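Local coordinates for oxidoreductase, Gfo/Idh/MocA family (Vibrio cholerae, PDB 1XEA), which is probably a dinucleotide-dependent oxidoreductase of the Gfo/Idh/MocA family, its substrate and reaction not being established, at residues D65-H76 with I88-A98; D167-S178 with W204-M215. One frame throughout, in Å; residues are numbered along the deposited sequence.

Interaction 1. Residues D65-H76 with I88-A98; sequences DAVMIHAATDVH and IPTFVDKPLAA
The amide of Ile69 donates to Phe91 O across two neighbouring parallel strands, with Ile69 N and Phe91 O 2.7 Å apart. The ladder runs on to either side of this bond. Phe91 N gives to Val67 O at 2.9 Å, and Val67 N gives to Pro89 O. Beyond Ile69, the bond from Asp93 N to Ile69 O is weak.

On one face of the sheet the Phe91 ring meets selenomethionine Met68 in a Met-aromatic contact. Met68 CE comes to 3.5 Å from Phe91 CE2, and its selenium lies obliquely to the ring. The bend at the last torsion of Met68 (chi3 69°) turns CE back to the phenyl. His70 reaches the edge of the same ring through CE1, and the two rings meet rim to rim. Trp275 meets the Phe91 ring and Tyr18 stacks on the His70 ring on this side.

On the other face Ile69 and Val92 stand as neighbours with their side chains running alongside. Thr90 CG2 touches Ile69 CD1 at 3.8 Å. Leu79 and Phe83 of helix 76-85 close over this layer.

Past the strands, the His76 ring is held between two layers. Val92 CG1 sits over its centre, 3.8 Å from the ring centroid. Ala72 O and Thr73 CA lie against the opposite face. Val92 CG1 is anti to the backbone N (chi1 179°), which carries it to the imidazole. Thr73 CG2 rests on Pro95 CG at 3.7 Å. The peptide bond before Pro95 is cis. Asp93, Lys94 and Pro95 probably correspond to the Glu-Lys-Pro motif of Gfo/Idh/MocA relatives. Strand 66-69, helix 76-85 and strand 90-93 form a beta-alpha-beta crossover of the Rossmann fold.

Interaction 2. Residues D167-S178 with W204-M215; sequences DFIHPLDSVNLS and WQTGDTLLHASM
Helix 160-175 packs on a face of the mixed sheet here, lying nearly antiparallel to strand 209-215. Between helix segment 167-175 and strand 209-215 the axes approach to 7.2 Å, with 165° between their directions. The helix comes close at Ala213, whose small side chain is consistent with the short approach. Its CB touches Phe168 CZ at 3.6 Å and Leu172 CA at 3.7 Å, and Pro171 lies beside it.

Phe168 and selenomethionine Met215 pass alongside, each reaching toward the other's backbone. Met215 CB meets the edge of the phenyl ring, 3.6 Å from Phe168 CD1. The side chain then bends at chi3 (-80°), which sets CE against the carboxylate carbon of Asp167 and the ring of Pro171. The carboxylate itself is engaged elsewhere, since Asp167 OD2 forms salt bridges with Arg153 and Arg217.

Further along, Val175 and Leu211 interleave in the same head-to-tail way. Val175 CG1 packs on Leu211 CB, and Leu211 CD1 lies against the carbonyl oxygen of Val175.

Trp204 comes from the adjacent strand. With CG between the backbone N and the carbonyl carbon (chi1 70°), the indole extends to Leu172 and Ser178; Leu211 CB covers part of one face. Leu172 CD1 approaches Trp204 CZ3 at 4.2 Å. Asn176 sets its amide almost at right angles to the indole plane, and its OD1 accepts from Gln180 N.

At the far end Ser178 OG donates to Thr206 OG1, 2.9 Å away. Ser178 OG also lies at the indole edge, in its plane, 3.3 Å from Trp204 NE1. Thr206 opens the type II' turn to Thr209 that joins the two strands, with Gly207 at positive phi. A beta hairpin backed by a buried helix gives this region the layered alpha/beta build of the domain that follows the Rossmann fold in this family.

Interaction 1 closes before interaction 2 opens, and their centres are about 24 Å apart, on opposite sides of the chain's centre. Interaction 1 belongs to the five-stranded parallel sheet of the Rossmann domain. Interaction 2 belongs to the eight-stranded mixed sheet and its covering helix 160-175. They meet where Lys94 of segment 88-98 packs on helix 160-175, with Lys94 CD 4.0 Å from Ile169 CG2. Thr73 OG1 makes a weak hydrogen bond to Asp166 of that helix, and helix 286-311 touches both regions. This junction is consistent with an active site between the two domains, as in Gfo/Idh/MocA relatives.

Interaction 1. Residues D65-H76 with I88-A98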
loop_
_atom_site.group_PDB
_atom_site.type_symbol
_atom_site.label_atom_id
_atom_site.label_comp_id
_atom_site.label_asym_id
_atom_site.label_seq_id
_atom_site.Cartn_x
_atom_site.Cartn_y
_atom_site.Cartn_z
ATOM N N ASP A 65 -43.261 -10.896 -16.363
ATOM C CA ASP A 65 -43.332 -9.441 -16.398
ATOM C C ASP A 65 -42.156 -8.835 -17.149
ATOM O O ASP A 65 -42.177 -7.657 -17.512
ATOM C CB ASP A 65 -43.389 -8.900 -14.971
ATOM C CG ASP A 65 -44.688 -9.253 -14.277
ATOM O OD1 ASP A 65 -45.740 -8.689 -14.667
ATOM O OD2 ASP A 65 -44.657 -10.103 -13.354
ATOM N N ALA A 66 -41.133 -9.652 -17.378
ATOM C CA ALA A 66 -39.943 -9.220 -18.093
ATOM C C ALA A 66 -38.992 -10.404 -18.306
ATOM O O ALA A 66 -39.094 -11.426 -17.622
ATOM C CB ALA A 66 -39.244 -8.106 -17.314
ATOM N N VAL A 67 -38.075 -10.256 -19.265
ATOM C CA VAL A 67 -37.084 -11.284 -19.577
ATOM C C VAL A 67 -35.667 -10.708 -19.549
ATOM O O VAL A 67 -35.452 -9.536 -19.868
ATOM C CB VAL A 67 -37.328 -11.909 -20.974
ATOM C CG1 VAL A 67 -38.662 -12.620 -20.999
ATOM C CG2 VAL A 67 -37.276 -10.840 -22.040
HETATM N N MSE A 68 -34.708 -11.534 -19.143
HETATM C CA MSE A 68 -33.303 -11.140 -19.079
HETATM C C MSE A 68 -32.534 -12.095 -19.968
HETATM O O MSE A 68 -32.366 -13.265 -19.637
HETATM C CB MSE A 68 -32.781 -11.241 -17.645
HETATM C CG MSE A 68 -33.367 -10.206 -16.709
HETATM SE SE MSE A 68 -32.844 -10.403 -14.861
HETATM C CE MSE A 68 -30.973 -9.925 -15.008
ATOM N N ILE A 69 -32.069 -11.602 -21.105
ATOM C CA ILE A 69 -31.344 -12.455 -22.032
ATOM C C ILE A 69 -29.860 -12.490 -21.705
ATOM O O ILE A 69 -29.201 -11.459 -21.684
ATOM C CB ILE A 69 -31.558 -11.956 -23.455
ATOM C CG1 ILE A 69 -33.061 -11.955 -23.746
ATOM C CG2 ILE A 69 -30.795 -12.829 -24.438
ATOM C CD1 ILE A 69 -33.460 -11.104 -24.914
ATOM N N HIS A 70 -29.326 -13.675 -21.447
ATOM C CA HIS A 70 -27.915 -13.774 -21.112
ATOM C C HIS A 70 -27.207 -14.656 -22.113
ATOM O O HIS A 70 -26.039 -15.000 -21.946
ATOM C CB HIS A 70 -27.748 -14.347 -19.711
ATOM C CG HIS A 70 -28.574 -13.651 -18.678
ATOM N ND1 HIS A 70 -28.297 -12.374 -18.235
ATOM C CD2 HIS A 70 -29.688 -14.044 -18.017
ATOM C CE1 HIS A 70 -29.204 -12.013 -17.346
ATOM N NE2 HIS A 70 -30.060 -13.007 -17.196
ATOM N N ALA A 71 -27.933 -15.027 -23.158
ATOM C CA ALA A 71 -27.383 -15.874 -24.199
ATOM C C ALA A 71 -26.165 -15.233 -24.860
ATOM O O ALA A 71 -25.684 -14.184 -24.434
ATOM C CB ALA A 71 -28.448 -16.160 -25.239
ATOM N N ALA A 72 -25.675 -15.883 -25.910
ATOM C CA ALA A 72 -24.521 -15.398 -26.653
ATOM C C ALA A 72 -24.881 -14.097 -27.357
ATOM O O ALA A 72 -26.054 -13.790 -27.538
ATOM C CB ALA A 72 -24.088 -16.441 -27.666
ATOM N N THR A 73 -23.875 -13.339 -27.765
ATOM C CA THR A 73 -24.128 -12.073 -28.423
ATOM C C THR A 73 -24.868 -12.234 -29.751
ATOM O O THR A 73 -25.717 -11.409 -30.096
ATOM C CB THR A 73 -22.812 -11.306 -28.677
ATOM O OG1 THR A 73 -21.996 -11.336 -27.498
ATOM C CG2 THR A 73 -23.108 -9.865 -29.042
ATOM N N ASP A 74 -24.555 -13.304 -30.480
ATOM C CA ASP A 74 -25.149 -13.570 -31.797
ATOM C C ASP A 74 -26.602 -14.018 -31.767
ATOM O O ASP A 74 -27.186 -14.336 -32.803
ATOM C CB ASP A 74 -24.306 -14.616 -32.550
ATOM C CG ASP A 74 -24.209 -15.944 -31.810
ATOM O OD1 ASP A 74 -25.217 -16.681 -31.758
ATOM O OD2 ASP A 74 -23.119 -16.253 -31.273
ATOM N N VAL A 75 -27.190 -14.030 -30.581
ATOM C CA VAL A 75 -28.569 -14.457 -30.441
ATOM C C VAL A 75 -29.379 -13.365 -29.768
ATOM O O VAL A 75 -30.597 -13.476 -29.644
ATOM C CB VAL A 75 -28.656 -15.715 -29.580
ATOM C CG1 VAL A 75 -30.024 -16.322 -29.693
ATOM C CG2 VAL A 75 -27.586 -16.696 -29.994
ATOM N N HIS A 76 -28.704 -12.307 -29.336
ATOM C CA HIS A 76 -29.397 -11.218 -28.665
ATOM C C HIS A 76 -30.528 -10.642 -29.516
ATOM O O HIS A 76 -31.689 -10.688 -29.114
ATOM C CB HIS A 76 -28.425 -10.092 -28.286
ATOM C CG HIS A 76 -27.404 -10.476 -27.260
ATOM N ND1 HIS A 76 -27.628 -11.439 -26.300
ATOM C CD2 HIS A 76 -26.166 -9.982 -27.015
ATOM C CE1 HIS A 76 -26.573 -11.522 -25.508
ATOM N NE2 HIS A 76 -25.672 -10.649 -25.920
ATOM N N ILE A 88 -42.797 -6.685 -23.925
ATOM C CA ILE A 88 -42.321 -7.063 -22.603
ATOM C C ILE A 88 -40.979 -6.400 -22.294
ATOM O O ILE A 88 -40.057 -6.451 -23.107
ATOM C CB ILE A 88 -42.171 -8.590 -22.518
ATOM C CG1 ILE A 88 -43.505 -9.242 -22.879
ATOM C CG2 ILE A 88 -41.733 -9.008 -21.129
ATOM C CD1 ILE A 88 -43.446 -10.743 -22.966
ATOM N N PRO A 89 -40.860 -5.746 -21.123
ATOM C CA PRO A 89 -39.596 -5.094 -20.762
ATOM C C PRO A 89 -38.463 -6.104 -20.953
ATOM O O PRO A 89 -38.487 -7.190 -20.376
ATOM C CB PRO A 89 -39.810 -4.737 -19.297
ATOM C CG PRO A 89 -41.284 -4.453 -19.247
ATOM C CD PRO A 89 -41.860 -5.587 -20.052
ATOM N N THR A 90 -37.480 -5.755 -21.769
ATOM C CA THR A 90 -36.376 -6.674 -22.018
ATOM C C THR A 90 -35.029 -6.206 -21.468
ATOM O O THR A 90 -34.674 -5.030 -21.552
ATOM C CB THR A 90 -36.214 -6.951 -23.542
ATOM O OG1 THR A 90 -37.408 -7.557 -24.042
ATOM C CG2 THR A 90 -35.037 -7.878 -23.816
ATOM N N PHE A 91 -34.276 -7.153 -20.922
ATOM C CA PHE A 91 -32.958 -6.887 -20.379
ATOM C C PHE A 91 -31.975 -7.748 -21.147
ATOM O O PHE A 91 -32.243 -8.924 -21.401
ATOM C CB PHE A 91 -32.912 -7.259 -18.905
ATOM C CG PHE A 91 -31.541 -7.203 -18.310
ATOM C CD1 PHE A 91 -31.047 -6.021 -17.779
ATOM C CD2 PHE A 91 -30.735 -8.335 -18.286
ATOM C CE1 PHE A 91 -29.768 -5.963 -17.224
ATOM C CE2 PHE A 91 -29.454 -8.289 -17.734
ATOM C CZ PHE A 91 -28.970 -7.100 -17.203
ATOM N N VAL A 92 -30.848 -7.158 -21.524
ATOM C CA VAL A 92 -29.823 -7.884 -22.259
ATOM C C VAL A 92 -28.465 -7.528 -21.696
ATOM O O VAL A 92 -28.147 -6.357 -21.522
ATOM C CB VAL A 92 -29.838 -7.542 -23.769
ATOM C CG1 VAL A 92 -28.733 -8.306 -24.487
ATOM C CG2 VAL A 92 -31.189 -7.901 -24.369
ATOM N N ASP A 93 -27.662 -8.543 -21.410
ATOM C CA ASP A 93 -26.336 -8.315 -20.867
ATOM C C ASP A 93 -25.421 -7.795 -21.965
ATOM O O ASP A 93 -25.431 -8.306 -23.081
ATOM C CB ASP A 93 -25.784 -9.613 -20.275
ATOM C CG ASP A 93 -24.449 -9.416 -19.591
ATOM O OD1 ASP A 93 -24.324 -8.449 -18.797
ATOM O OD2 ASP A 93 -23.525 -10.235 -19.830
ATOM N N LYS A 94 -24.643 -6.767 -21.642
ATOM C CA LYS A 94 -23.718 -6.164 -22.595
ATOM C C LYS A 94 -22.837 -7.243 -23.216
ATOM O O LYS A 94 -22.427 -8.177 -22.537
ATOM C CB LYS A 94 -22.853 -5.119 -21.891
ATOM C CG LYS A 94 -21.888 -5.695 -20.873
ATOM C CD LYS A 94 -20.621 -6.205 -21.542
ATOM C CE LYS A 94 -19.985 -7.341 -20.752
ATOM N NZ LYS A 94 -18.723 -7.787 -21.399
ATOM N N PRO A 95 -22.534 -7.123 -24.518
ATOM C CA PRO A 95 -23.016 -6.041 -25.382
ATOM C C PRO A 95 -24.419 -6.331 -25.928
ATOM O O PRO A 95 -24.852 -7.487 -25.965
ATOM C CB PRO A 95 -21.958 -6.001 -26.478
ATOM C CG PRO A 95 -21.628 -7.451 -26.643
ATOM C CD PRO A 95 -21.523 -7.938 -25.215
ATOM N N LEU A 96 -25.128 -5.285 -26.349
ATOM C CA LEU A 96 -26.478 -5.445 -26.893
ATOM C C LEU A 96 -26.425 -6.259 -28.180
ATOM O O LEU A 96 -27.285 -7.102 -28.442
ATOM C CB LEU A 96 -27.106 -4.078 -27.185
ATOM C CG LEU A 96 -28.485 -4.042 -27.871
ATOM C CD1 LEU A 96 -29.519 -4.788 -27.041
ATOM C CD2 LEU A 96 -28.907 -2.591 -28.058
ATOM N N ALA A 97 -25.399 -6.001 -28.978
ATOM C CA ALA A 97 -25.234 -6.700 -30.229
ATOM C C ALA A 97 -23.842 -6.424 -30.767
ATOM O O ALA A 97 -23.191 -5.460 -30.360
ATOM C CB ALA A 97 -26.287 -6.247 -31.230
ATOM N N ALA A 98 -23.402 -7.272 -31.692
ATOM C CA ALA A 98 -22.083 -7.161 -32.296
ATOM C C ALA A 98 -21.930 -5.981 -33.243
ATOM O O ALA A 98 -20.846 -5.748 -33.773
ATOM C CB ALA A 98 -21.750 -8.452 -33.022
#

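Interaction 2. Residues D167-S178 with W204-M215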
loop_
_atom_site.group_PDB
_atom_site.type_symbol
_atom_site.label_atom_id
_atom_site.label_comp_id
_atom_site.label_asym_id
_atom_site.label_seq_id
_atom_site.Cartn_x
_atom_site.Cartn_y
_atom_site.Cartn_z
ATOM N N ASP A 167 -15.326 -6.607 -24.317
ATOM C CA ASP A 167 -14.441 -6.231 -23.226
ATOM C C ASP A 167 -14.269 -4.729 -23.065
ATOM O O ASP A 167 -14.803 -4.135 -22.127
ATOM C CB ASP A 167 -13.082 -6.891 -23.449
ATOM C CG ASP A 167 -12.423 -7.308 -22.160
ATOM O OD1 ASP A 167 -13.062 -7.190 -21.095
ATOM O OD2 ASP A 167 -11.264 -7.767 -22.208
ATOM N N PHE A 168 -13.522 -4.128 -23.990
ATOM C CA PHE A 168 -13.234 -2.697 -23.978
ATOM C C PHE A 168 -14.479 -1.855 -23.753
ATOM O O PHE A 168 -14.414 -0.744 -23.224
ATOM C CB PHE A 168 -12.580 -2.282 -25.294
ATOM C CG PHE A 168 -12.045 -0.891 -25.280
ATOM C CD1 PHE A 168 -10.947 -0.567 -24.489
ATOM C CD2 PHE A 168 -12.641 0.107 -26.048
ATOM C CE1 PHE A 168 -10.443 0.735 -24.459
ATOM C CE2 PHE A 168 -12.147 1.416 -26.030
ATOM C CZ PHE A 168 -11.043 1.736 -25.233
ATOM N N ILE A 169 -15.622 -2.390 -24.157
ATOM C CA ILE A 169 -16.873 -1.671 -23.996
ATOM C C ILE A 169 -17.124 -1.368 -22.525
ATOM O O ILE A 169 -17.829 -0.426 -22.202
ATOM C CB ILE A 169 -18.049 -2.478 -24.575
ATOM C CG1 ILE A 169 -19.249 -1.555 -24.786
ATOM C CG2 ILE A 169 -18.406 -3.620 -23.641
ATOM C CD1 ILE A 169 -20.223 -2.074 -25.798
ATOM N N HIS A 170 -16.544 -2.168 -21.639
ATOM C CA HIS A 170 -16.724 -1.935 -20.224
ATOM C C HIS A 170 -16.115 -0.590 -19.855
ATOM O O HIS A 170 -16.825 0.337 -19.479
ATOM C CB HIS A 170 -16.076 -3.038 -19.400
ATOM C CG HIS A 170 -16.997 -4.168 -19.077
ATOM N ND1 HIS A 170 -18.248 -3.972 -18.532
ATOM C CD2 HIS A 170 -16.857 -5.506 -19.225
ATOM C CE1 HIS A 170 -18.841 -5.140 -18.363
ATOM N NE2 HIS A 170 -18.018 -6.088 -18.776
ATOM N N PRO A 171 -14.783 -0.453 -19.971
ATOM C CA PRO A 171 -14.180 0.837 -19.616
ATOM C C PRO A 171 -14.649 1.998 -20.486
ATOM O O PRO A 171 -14.839 3.113 -20.000
ATOM C CB PRO A 171 -12.681 0.569 -19.760
ATOM C CG PRO A 171 -12.621 -0.478 -20.815
ATOM C CD PRO A 171 -13.754 -1.403 -20.434
ATOM N N LEU A 172 -14.847 1.720 -21.770
ATOM C CA LEU A 172 -15.284 2.743 -22.702
ATOM C C LEU A 172 -16.609 3.372 -22.262
ATOM O O LEU A 172 -16.712 4.595 -22.124
ATOM C CB LEU A 172 -15.431 2.156 -24.105
ATOM C CG LEU A 172 -15.708 3.190 -25.207
ATOM C CD1 LEU A 172 -14.474 4.067 -25.404
ATOM C CD2 LEU A 172 -16.078 2.482 -26.491
ATOM N N ASP A 173 -17.619 2.535 -22.044
ATOM C CA ASP A 173 -18.924 3.015 -21.614
ATOM C C ASP A 173 -18.858 3.701 -20.255
ATOM O O ASP A 173 -19.426 4.778 -20.062
ATOM C CB ASP A 173 -19.932 1.871 -21.512
ATOM C CG ASP A 173 -21.236 2.308 -20.846
ATOM O OD1 ASP A 173 -22.048 3.003 -21.484
ATOM O OD2 ASP A 173 -21.450 1.976 -19.668
ATOM N N SER A 174 -18.179 3.061 -19.310
ATOM C CA SER A 174 -18.056 3.596 -17.959
ATOM C C SER A 174 -17.536 5.021 -17.925
ATOM O O SER A 174 -17.791 5.763 -16.982
ATOM C CB SER A 174 -17.140 2.703 -17.122
ATOM O OG SER A 174 -17.665 1.401 -17.033
ATOM N N VAL A 175 -16.816 5.397 -18.967
ATOM C CA VAL A 175 -16.237 6.716 -19.051
ATOM C C VAL A 175 -17.036 7.633 -19.957
ATOM O O VAL A 175 -16.916 8.850 -19.872
ATOM C CB VAL A 175 -14.805 6.603 -19.578
ATOM C CG1 VAL A 175 -14.233 7.963 -19.820
ATOM C CG2 VAL A 175 -13.944 5.850 -18.573
ATOM N N ASN A 176 -17.859 7.030 -20.814
ATOM C CA ASN A 176 -18.680 7.751 -21.791
ATOM C C ASN A 176 -19.813 8.575 -21.163
ATOM O O ASN A 176 -20.992 8.328 -21.399
ATOM C CB ASN A 176 -19.250 6.749 -22.790
ATOM C CG ASN A 176 -19.749 7.409 -24.044
ATOM O OD1 ASN A 176 -19.753 8.634 -24.151
ATOM N ND2 ASN A 176 -20.160 6.605 -25.012
ATOM N N LEU A 177 -19.429 9.576 -20.382
ATOM C CA LEU A 177 -20.373 10.430 -19.686
ATOM C C LEU A 177 -20.846 11.612 -20.527
ATOM O O LEU A 177 -21.635 12.433 -20.064
ATOM C CB LEU A 177 -19.720 10.939 -18.404
ATOM C CG LEU A 177 -19.174 9.879 -17.442
ATOM C CD1 LEU A 177 -18.203 10.526 -16.485
ATOM C CD2 LEU A 177 -20.310 9.197 -16.696
ATOM N N SER A 178 -20.354 11.708 -21.757
ATOM C CA SER A 178 -20.724 12.809 -22.644
ATOM C C SER A 178 -21.483 12.313 -23.874
ATOM O O SER A 178 -21.748 13.076 -24.807
ATOM C CB SER A 178 -19.465 13.541 -23.107
ATOM O OG SER A 178 -18.732 12.749 -24.032
ATOM N N TRP A 204 -10.737 11.343 -25.220
ATOM C CA TRP A 204 -11.266 12.552 -25.844
ATOM C C TRP A 204 -11.660 13.559 -24.769
ATOM O O TRP A 204 -11.767 13.217 -23.588
ATOM C CB TRP A 204 -12.482 12.230 -26.698
ATOM C CG TRP A 204 -13.684 11.849 -25.914
ATOM C CD1 TRP A 204 -14.741 12.652 -25.578
ATOM C CD2 TRP A 204 -14.006 10.540 -25.440
ATOM N NE1 TRP A 204 -15.707 11.915 -24.927
ATOM C CE2 TRP A 204 -15.278 10.619 -24.825
ATOM C CE3 TRP A 204 -13.330 9.310 -25.461
ATOM C CZ2 TRP A 204 -15.907 9.502 -24.268
ATOM C CZ3 TRP A 204 -13.949 8.202 -24.905
ATOM C CH2 TRP A 204 -15.225 8.307 -24.307
ATOM N N GLN A 205 -11.890 14.801 -25.177
ATOM C CA GLN A 205 -12.262 15.832 -24.223
ATOM C C GLN A 205 -13.621 16.479 -24.528
ATOM O O GLN A 205 -13.861 16.934 -25.641
ATOM C CB GLN A 205 -11.146 16.882 -24.168
ATOM C CG GLN A 205 -11.411 18.035 -23.220
ATOM C CD GLN A 205 -10.174 18.470 -22.440
ATOM O OE1 GLN A 205 -9.048 18.426 -22.943
ATOM N NE2 GLN A 205 -10.387 18.911 -21.205
ATOM N N THR A 206 -14.507 16.488 -23.532
ATOM C CA THR A 206 -15.840 17.081 -23.656
ATOM C C THR A 206 -15.955 18.240 -22.687
ATOM O O THR A 206 -16.179 18.039 -21.490
ATOM C CB THR A 206 -16.970 16.085 -23.289
ATOM O OG1 THR A 206 -17.081 15.079 -24.303
ATOM C CG2 THR A 206 -18.309 16.809 -23.149
ATOM N N GLY A 207 -15.817 19.454 -23.201
ATOM C CA GLY A 207 -15.914 20.615 -22.340
ATOM C C GLY A 207 -14.681 20.697 -21.470
ATOM O O GLY A 207 -13.565 20.759 -21.979
ATOM N N ASP A 208 -14.874 20.687 -20.159
ATOM C CA ASP A 208 -13.752 20.771 -19.243
ATOM C C ASP A 208 -13.443 19.414 -18.647
ATOM O O ASP A 208 -12.799 19.315 -17.604
ATOM C CB ASP A 208 -14.062 21.760 -18.120
ATOM C CG ASP A 208 -14.449 23.123 -18.640
ATOM O OD1 ASP A 208 -13.690 23.693 -19.450
ATOM O OD2 ASP A 208 -15.519 23.621 -18.240
ATOM N N THR A 209 -13.889 18.363 -19.313
ATOM C CA THR A 209 -13.660 17.025 -18.801
ATOM C C THR A 209 -12.904 16.148 -19.780
ATOM O O THR A 209 -13.266 16.064 -20.945
ATOM C CB THR A 209 -14.991 16.341 -18.477
ATOM O OG1 THR A 209 -15.766 17.190 -17.620
ATOM C CG2 THR A 209 -14.745 15.008 -17.788
ATOM N N LEU A 210 -11.853 15.497 -19.312
ATOM C CA LEU A 210 -11.099 14.624 -20.185
ATOM C C LEU A 210 -11.432 13.186 -19.817
ATOM O O LEU A 210 -11.194 12.752 -18.685
ATOM C CB LEU A 210 -9.604 14.889 -20.034
ATOM C CG LEU A 210 -8.655 13.965 -20.814
ATOM C CD1 LEU A 210 -8.691 14.251 -22.308
ATOM C CD2 LEU A 210 -7.248 14.169 -20.276
ATOM N N LEU A 211 -12.006 12.463 -20.779
ATOM C CA LEU A 211 -12.409 11.068 -20.606
ATOM C C LEU A 211 -11.357 10.145 -21.213
ATOM O O LEU A 211 -10.763 10.469 -22.240
ATOM C CB LEU A 211 -13.774 10.853 -21.262
ATOM C CG LEU A 211 -14.831 11.831 -20.742
ATOM C CD1 LEU A 211 -16.205 11.520 -21.313
ATOM C CD2 LEU A 211 -14.867 11.741 -19.233
ATOM N N HIS A 212 -11.123 8.998 -20.584
ATOM C CA HIS A 212 -10.099 8.078 -21.074
ATOM C C HIS A 212 -10.364 6.618 -20.724
ATOM O O HIS A 212 -10.520 6.264 -19.553
ATOM C CB HIS A 212 -8.735 8.498 -20.514
ATOM C CG HIS A 212 -7.576 7.702 -21.043
ATOM N ND1 HIS A 212 -6.288 7.869 -20.577
ATOM C CD2 HIS A 212 -7.506 6.748 -22.002
ATOM C CE1 HIS A 212 -5.475 7.053 -21.226
ATOM N NE2 HIS A 212 -6.190 6.362 -22.095
ATOM N N ALA A 213 -10.406 5.777 -21.753
ATOM C CA ALA A 213 -10.627 4.343 -21.583
ATOM C C ALA A 213 -9.351 3.665 -22.053
ATOM O O ALA A 213 -8.910 3.868 -23.177
ATOM C CB ALA A 213 -11.818 3.881 -22.408
ATOM N N SER A 214 -8.774 2.849 -21.183
ATOM C CA SER A 214 -7.521 2.182 -21.464
ATOM C C SER A 214 -7.608 0.684 -21.151
ATOM O O SER A 214 -8.068 0.275 -20.080
ATOM C CB SER A 214 -6.443 2.871 -20.624
ATOM O OG SER A 214 -5.204 2.208 -20.633
HETATM N N MSE A 215 -7.175 -0.139 -22.099
HETATM C CA MSE A 215 -7.193 -1.577 -21.897
HETATM C C MSE A 215 -5.978 -2.218 -22.523
HETATM O O MSE A 215 -5.821 -2.206 -23.742
HETATM C CB MSE A 215 -8.442 -2.191 -22.510
HETATM C CG MSE A 215 -8.457 -3.707 -22.462
HETATM SE SE MSE A 215 -10.190 -4.440 -22.924
HETATM C CE MSE A 215 -11.066 -4.170 -21.223
#